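PDB 6F8S: putative Killer protein from Pseudomonas putida, which probably acts as the RelE-like, HigB-family toxin of a type II toxin-antitoxin pair, a family whose members typically inhibit translation by cleaving mRNA. Local coordinates for residues 34-38 with 71-75; 56-60 with 79-83. All coordinates share one frame; numbering follows the deposited sequence.

Overall arrangement
Contact 1 sets helix 31-44 on strand 69-73, at the edge of the sheet within this chain, and contact 2 ties the segment between helix 49-52 and that strand to the middle strand 79-85. Their centres are 8 Å apart, on the antiparallel sheet of the RelE-like fold, and their segments alternate along the chain. Among the bonds joining them are Lys38 NZ to Asn57 OD1 and two probable ones, Arg73 N to Asn57 O at 2.7 Å and Ser71 OG to Arg79 NH1 at 2.9 Å. Segment 56-60 also runs beside strand 69-73, with backbone bonds at Asn57 and Glu60. Another protein's chain, plausibly the antitoxin, reaches the helix of contact 1 and Gly56 and Asn57 of contact 2.

Contact 1: 34-38 with 71-75; sequences VAERK and SIRVN
Lys38 reaches Arg73 because its chain turns at CG (chi2 -77°) and then runs nearly straight to NZ, carrying the ammonium from helix 31-44 to the end of strand 69-73. On the same face of the helix, one turn earlier, Val34 holds CG1 opposite its own backbone N (chi1 170°), which brings that methyl over the turn that follows the strand. The polar link is the bond from Lys38 NZ to Arg73 O, 2.9 Å long. The ammonium meets the oxygen almost end-on, with a C=O...NZ angle of 171°. The rest of the lysine behaves as an apolar rod. Its CD lies 3.8 Å from Ile72 CD1, and the same methyl is 4.0 Å from Lys38 CB; the two side chains slide past each other in opposite directions. Val74 CG2 closes in on Lys38 CG at 4.2 Å. The other branch of Val74, CG1, faces Val34 CG1 at 4.0 Å, and that Val34 methyl also sits 3.3 Å from Val74 O. Val74 thus uses its two methyls on two successive turns of the helix. Where the backbones come nearest, the CA atoms of Ala35 and Val74 are 6.2 Å apart. Leu80 of the neighbouring strand touches both Lys38 and Ile72, so this is one of the places where helix 31-44 packs on the sheet of the RelE-like fold. Asn57 OD1 also accepts from the buried NZ, and an acidic side chain of the other protein's chain forms a salt bridge with it. These partners together restrain the cation, and the carboxylate across the interface would be expected to favour its protonated form. A single lysine thereby joins helix, strand, loop and partner protein.

Contact 2: 56-60 with 79-83; sequences GNRLE and RLCFT
A salt-bridge network of Arg58, Glu60 and Arg79 joins segment 56-60 to the start of strand 79-85. Glu60 lies between the two arginines, and Arg79 makes the hydrogen bonds to the loop backbone. Its extended chain (chi2 176°) puts the guanidinium beside that backbone, where NH2 donates to Arg58 O at 3.0 Å with an N-H...O angle of 160°. That oxygen offers a lone pair and lies in the guanidinium plane, while NH1 makes a weak second bond to it and a stronger one to Ser71. Glu60 comes over a face instead: its carboxylate stacks nearly parallel, 15° off, with OE1 3.6 Å from Arg79 CZ. Glu60 OE2 is 3.4 Å from Arg79 NH2, a bridge of charge alone, since no N-H points at it. The same OE2 is modelled unusually close to Arg58 NH2, so that salt bridge is doubtful in detail. Arg79 NH2 lies over the centre of the Arg58 guanidinium, 3.3 Å from Arg58 NH1; both are donors and no bond forms. Further along, Leu59 CD1 meets Phe82 CZ at 4.3 Å. The Glu60 carboxylate probably offsets the closeness of the two arginines, while Arg58 O and Ser71 OG limit how the Arg79 guanidinium can turn.

Contact 1: 34-38 with 71-75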
loop_
_atom_site.group_PDB
_atom_site.type_symbol
_atom_site.label_atom_id
_atom_site.label_comp_id
_atom_site.label_asym_id
_atom_site.label_seq_id
_atom_site.Cartn_x
_atom_site.Cartn_y
_atom_site.Cartn_z
ATOM N N VAL B 34 -8.101 18.247 -9.566
ATOM C CA VAL B 34 -9.013 17.131 -9.783
ATOM C C VAL B 34 -8.286 16.001 -10.523
ATOM O O VAL B 34 -8.401 14.827 -10.160
ATOM C CB VAL B 34 -10.266 17.585 -10.576
ATOM C CG1 VAL B 34 -11.119 16.380 -11.016
ATOM C CG2 VAL B 34 -11.088 18.556 -9.742
ATOM N N ALA B 35 -7.516 16.366 -11.541
ATOM C CA ALA B 35 -6.724 15.399 -12.298
ATOM C C ALA B 35 -5.762 14.657 -11.398
ATOM O O ALA B 35 -5.550 13.460 -11.544
ATOM C CB ALA B 35 -5.949 16.105 -13.414
ATOM N N GLU B 36 -5.152 15.392 -10.485
ATOM C CA GLU B 36 -4.175 14.822 -9.584
ATOM C C GLU B 36 -4.804 13.796 -8.692
ATOM O O GLU B 36 -4.193 12.808 -8.343
ATOM C CB GLU B 36 -3.552 15.912 -8.743
ATOM C CG GLU B 36 -2.642 16.783 -9.577
ATOM C CD GLU B 36 -2.074 17.938 -8.804
ATOM O OE1 GLU B 36 -2.852 18.563 -8.033
ATOM O OE2 GLU B 36 -0.869 18.209 -8.969
ATOM N N ARG B 37 -6.040 14.081 -8.324
ATOM C CA ARG B 37 -6.801 13.244 -7.453
ATOM C C ARG B 37 -7.259 11.975 -8.175
ATOM O O ARG B 37 -7.239 10.869 -7.601
ATOM C CB ARG B 37 -7.988 14.029 -6.920
ATOM C CG ARG B 37 -8.781 13.287 -5.881
ATOM C CD ARG B 37 -9.669 14.234 -5.076
ATOM N NE ARG B 37 -10.670 14.868 -5.925
ATOM C CZ ARG B 37 -10.817 16.183 -6.058
ATOM N NH1 ARG B 37 -10.028 17.003 -5.384
ATOM N NH2 ARG B 37 -11.759 16.676 -6.856
ATOM N N LYS B 38 -7.679 12.133 -9.432
ATOM C CA LYS B 38 -8.098 10.995 -10.252
ATOM C C LYS B 38 -6.915 10.063 -10.488
ATOM O O LYS B 38 -7.045 8.827 -10.340
ATOM C CB LYS B 38 -8.689 11.468 -11.588
ATOM C CG LYS B 38 -9.863 12.413 -11.439
ATOM C CD LYS B 38 -11.122 11.678 -11.072
ATOM C CE LYS B 38 -12.180 12.631 -10.546
ATOM N NZ LYS B 38 -13.534 11.995 -10.529
ATOM N N SER B 71 -13.811 4.685 -18.381
ATOM C CA SER B 71 -13.363 6.052 -18.200
ATOM C C SER B 71 -14.004 6.694 -16.976
ATOM O O SER B 71 -15.133 6.350 -16.595
ATOM C CB SER B 71 -13.652 6.884 -19.452
ATOM O OG SER B 71 -15.030 7.162 -19.530
ATOM N N ILE B 72 -13.271 7.622 -16.362
ATOM C CA ILE B 72 -13.796 8.372 -15.242
ATOM C C ILE B 72 -13.813 9.858 -15.576
ATOM O O ILE B 72 -12.948 10.366 -16.295
ATOM C CB ILE B 72 -12.993 8.105 -13.955
ATOM C CG1 ILE B 72 -11.523 8.409 -14.163
ATOM C CG2 ILE B 72 -13.160 6.632 -13.486
ATOM C CD1 ILE B 72 -10.727 8.328 -12.894
ATOM N N ARG B 73 -14.833 10.546 -15.083
ATOM C CA ARG B 73 -14.981 11.971 -15.313
ATOM C C ARG B 73 -13.880 12.746 -14.600
ATOM O O ARG B 73 -13.642 12.525 -13.418
ATOM C CB ARG B 73 -16.361 12.429 -14.827
ATOM C CG ARG B 73 -16.735 13.885 -15.151
ATOM C CD ARG B 73 -18.229 14.125 -14.906
ATOM N NE ARG B 73 -18.667 15.460 -15.302
ATOM C CZ ARG B 73 -18.518 16.554 -14.557
ATOM N NH1 ARG B 73 -17.928 16.477 -13.370
ATOM N NH2 ARG B 73 -18.947 17.731 -15.000
ATOM N N VAL B 74 -13.195 13.627 -15.323
ATOM C CA VAL B 74 -12.347 14.648 -14.704
ATOM C C VAL B 74 -13.146 15.958 -14.609
ATOM O O VAL B 74 -13.208 16.587 -13.551
ATOM C CB VAL B 74 -11.030 14.886 -15.493
ATOM C CG1 VAL B 74 -10.302 16.121 -14.964
ATOM C CG2 VAL B 74 -10.121 13.670 -15.413
ATOM N N ASN B 75 -13.750 16.365 -15.727
ATOM C CA ASN B 75 -14.814 17.366 -15.710
ATOM C C ASN B 75 -15.762 17.141 -16.887
ATOM O O ASN B 75 -15.757 16.062 -17.492
ATOM C CB ASN B 75 -14.249 18.800 -15.709
ATOM C CG ASN B 75 -13.384 19.130 -16.936
ATOM O OD1 ASN B 75 -13.491 18.528 -18.011
ATOM N ND2 ASN B 75 -12.524 20.118 -16.767
#

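Contact 2: 56-60 with 79-83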
loop_
_atom_site.group_PDB
_atom_site.type_symbol
_atom_site.label_atom_id
_atom_site.label_comp_id
_atom_site.label_asym_id
_atom_site.label_seq_id
_atom_site.Cartn_x
_atom_site.Cartn_y
_atom_site.Cartn_z
ATOM N N GLY B 56 -18.359 10.593 -7.904
ATOM C CA GLY B 56 -17.565 11.594 -8.599
ATOM C C GLY B 56 -16.802 11.085 -9.817
ATOM O O GLY B 56 -16.370 11.877 -10.644
ATOM N N ASN B 57 -16.617 9.769 -9.931
ATOM C CA ASN B 57 -15.920 9.215 -11.087
ATOM C C ASN B 57 -16.825 9.065 -12.282
ATOM O O ASN B 57 -16.339 9.046 -13.413
ATOM C CB ASN B 57 -15.305 7.859 -10.760
ATOM C CG ASN B 57 -13.935 7.983 -10.158
ATOM O OD1 ASN B 57 -13.434 9.090 -9.954
ATOM N ND2 ASN B 57 -13.324 6.844 -9.833
ATOM N N ARG B 58 -18.132 8.952 -12.018
ATOM C CA ARG B 58 -19.140 8.679 -13.047
ATOM C C ARG B 58 -18.609 7.662 -14.052
ATOM O O ARG B 58 -18.562 7.929 -15.245
ATOM C CB ARG B 58 -19.559 9.973 -13.762
ATOM C CG ARG B 58 -21.062 10.223 -13.809
ATOM C CD ARG B 58 -21.407 11.370 -14.766
ATOM N NE ARG B 58 -21.845 10.901 -16.084
ATOM C CZ ARG B 58 -21.525 11.471 -17.251
ATOM N NH1 ARG B 58 -20.755 12.567 -17.305
ATOM N NH2 ARG B 58 -21.987 10.942 -18.381
ATOM N N LEU B 59 -18.185 6.503 -13.548
ATOM C CA LEU B 59 -17.538 5.488 -14.378
ATOM C C LEU B 59 -18.434 5.045 -15.539
ATOM O O LEU B 59 -19.630 4.804 -15.363
ATOM C CB LEU B 59 -17.135 4.271 -13.538
ATOM C CG LEU B 59 -16.326 3.231 -14.317
ATOM C CD1 LEU B 59 -15.014 3.827 -14.752
ATOM C CD2 LEU B 59 -16.053 1.975 -13.523
ATOM N N GLU B 60 -17.844 4.960 -16.728
ATOM C CA GLU B 60 -18.547 4.484 -17.915
ATOM C C GLU B 60 -17.664 3.539 -18.716
ATOM O O GLU B 60 -16.460 3.473 -18.494
ATOM C CB GLU B 60 -19.013 5.667 -18.773
ATOM C CG GLU B 60 -20.001 6.551 -18.030
ATOM C CD GLU B 60 -20.372 7.815 -18.766
ATOM O OE1 GLU B 60 -19.805 8.076 -19.855
ATOM O OE2 GLU B 60 -21.228 8.560 -18.233
ATOM N N ARG B 79 -12.085 13.222 -19.786
ATOM C CA ARG B 79 -12.167 11.949 -19.099
ATOM C C ARG B 79 -10.878 11.157 -19.236
ATOM O O ARG B 79 -10.244 11.157 -20.292
ATOM C CB ARG B 79 -13.326 11.123 -19.643
ATOM C CG ARG B 79 -14.663 11.543 -19.090
ATOM C CD ARG B 79 -15.801 10.773 -19.732
ATOM N NE ARG B 79 -16.982 10.883 -18.888
ATOM C CZ ARG B 79 -17.332 9.984 -17.972
ATOM N NH1 ARG B 79 -16.612 8.883 -17.799
ATOM N NH2 ARG B 79 -18.411 10.183 -17.235
ATOM N N LEU B 80 -10.509 10.465 -18.159
ATOM C CA LEU B 80 -9.425 9.487 -18.199
ATOM C C LEU B 80 -9.931 8.133 -18.681
ATOM O O LEU B 80 -10.753 7.533 -18.026
ATOM C CB LEU B 80 -8.786 9.348 -16.818
ATOM C CG LEU B 80 -7.912 10.542 -16.444
ATOM C CD1 LEU B 80 -7.754 10.650 -14.945
ATOM C CD2 LEU B 80 -6.549 10.429 -17.132
ATOM N N CYS B 81 -9.454 7.683 -19.839
ATOM C CA CYS B 81 -9.705 6.325 -20.342
ATOM C C CYS B 81 -8.606 5.393 -19.847
ATOM O O CYS B 81 -7.468 5.820 -19.656
ATOM C CB CYS B 81 -9.759 6.288 -21.884
ATOM S SG CYS B 81 -11.419 6.209 -22.634
ATOM N N PHE B 82 -8.948 4.122 -19.649
ATOM C CA PHE B 82 -7.976 3.114 -19.211
ATOM C C PHE B 82 -8.518 1.697 -19.373
ATOM O O PHE B 82 -9.733 1.482 -19.519
ATOM C CB PHE B 82 -7.587 3.324 -17.742
ATOM C CG PHE B 82 -8.737 3.115 -16.783
ATOM C CD1 PHE B 82 -9.572 4.165 -16.438
ATOM C CD2 PHE B 82 -8.997 1.866 -16.251
ATOM C CE1 PHE B 82 -10.646 3.967 -15.566
ATOM C CE2 PHE B 82 -10.063 1.667 -15.387
ATOM C CZ PHE B 82 -10.887 2.723 -15.047
ATOM N N THR B 83 -7.609 0.732 -19.307
ATOM C CA THR B 83 -8.011 -0.660 -19.239
ATOM C C THR B 83 -7.727 -1.249 -17.853
ATOM O O THR B 83 -6.644 -1.074 -17.284
ATOM C CB THR B 83 -7.309 -1.511 -20.301
ATOM O OG1 THR B 83 -7.271 -0.791 -21.541
ATOM C CG2 THR B 83 -8.042 -2.858 -20.474
#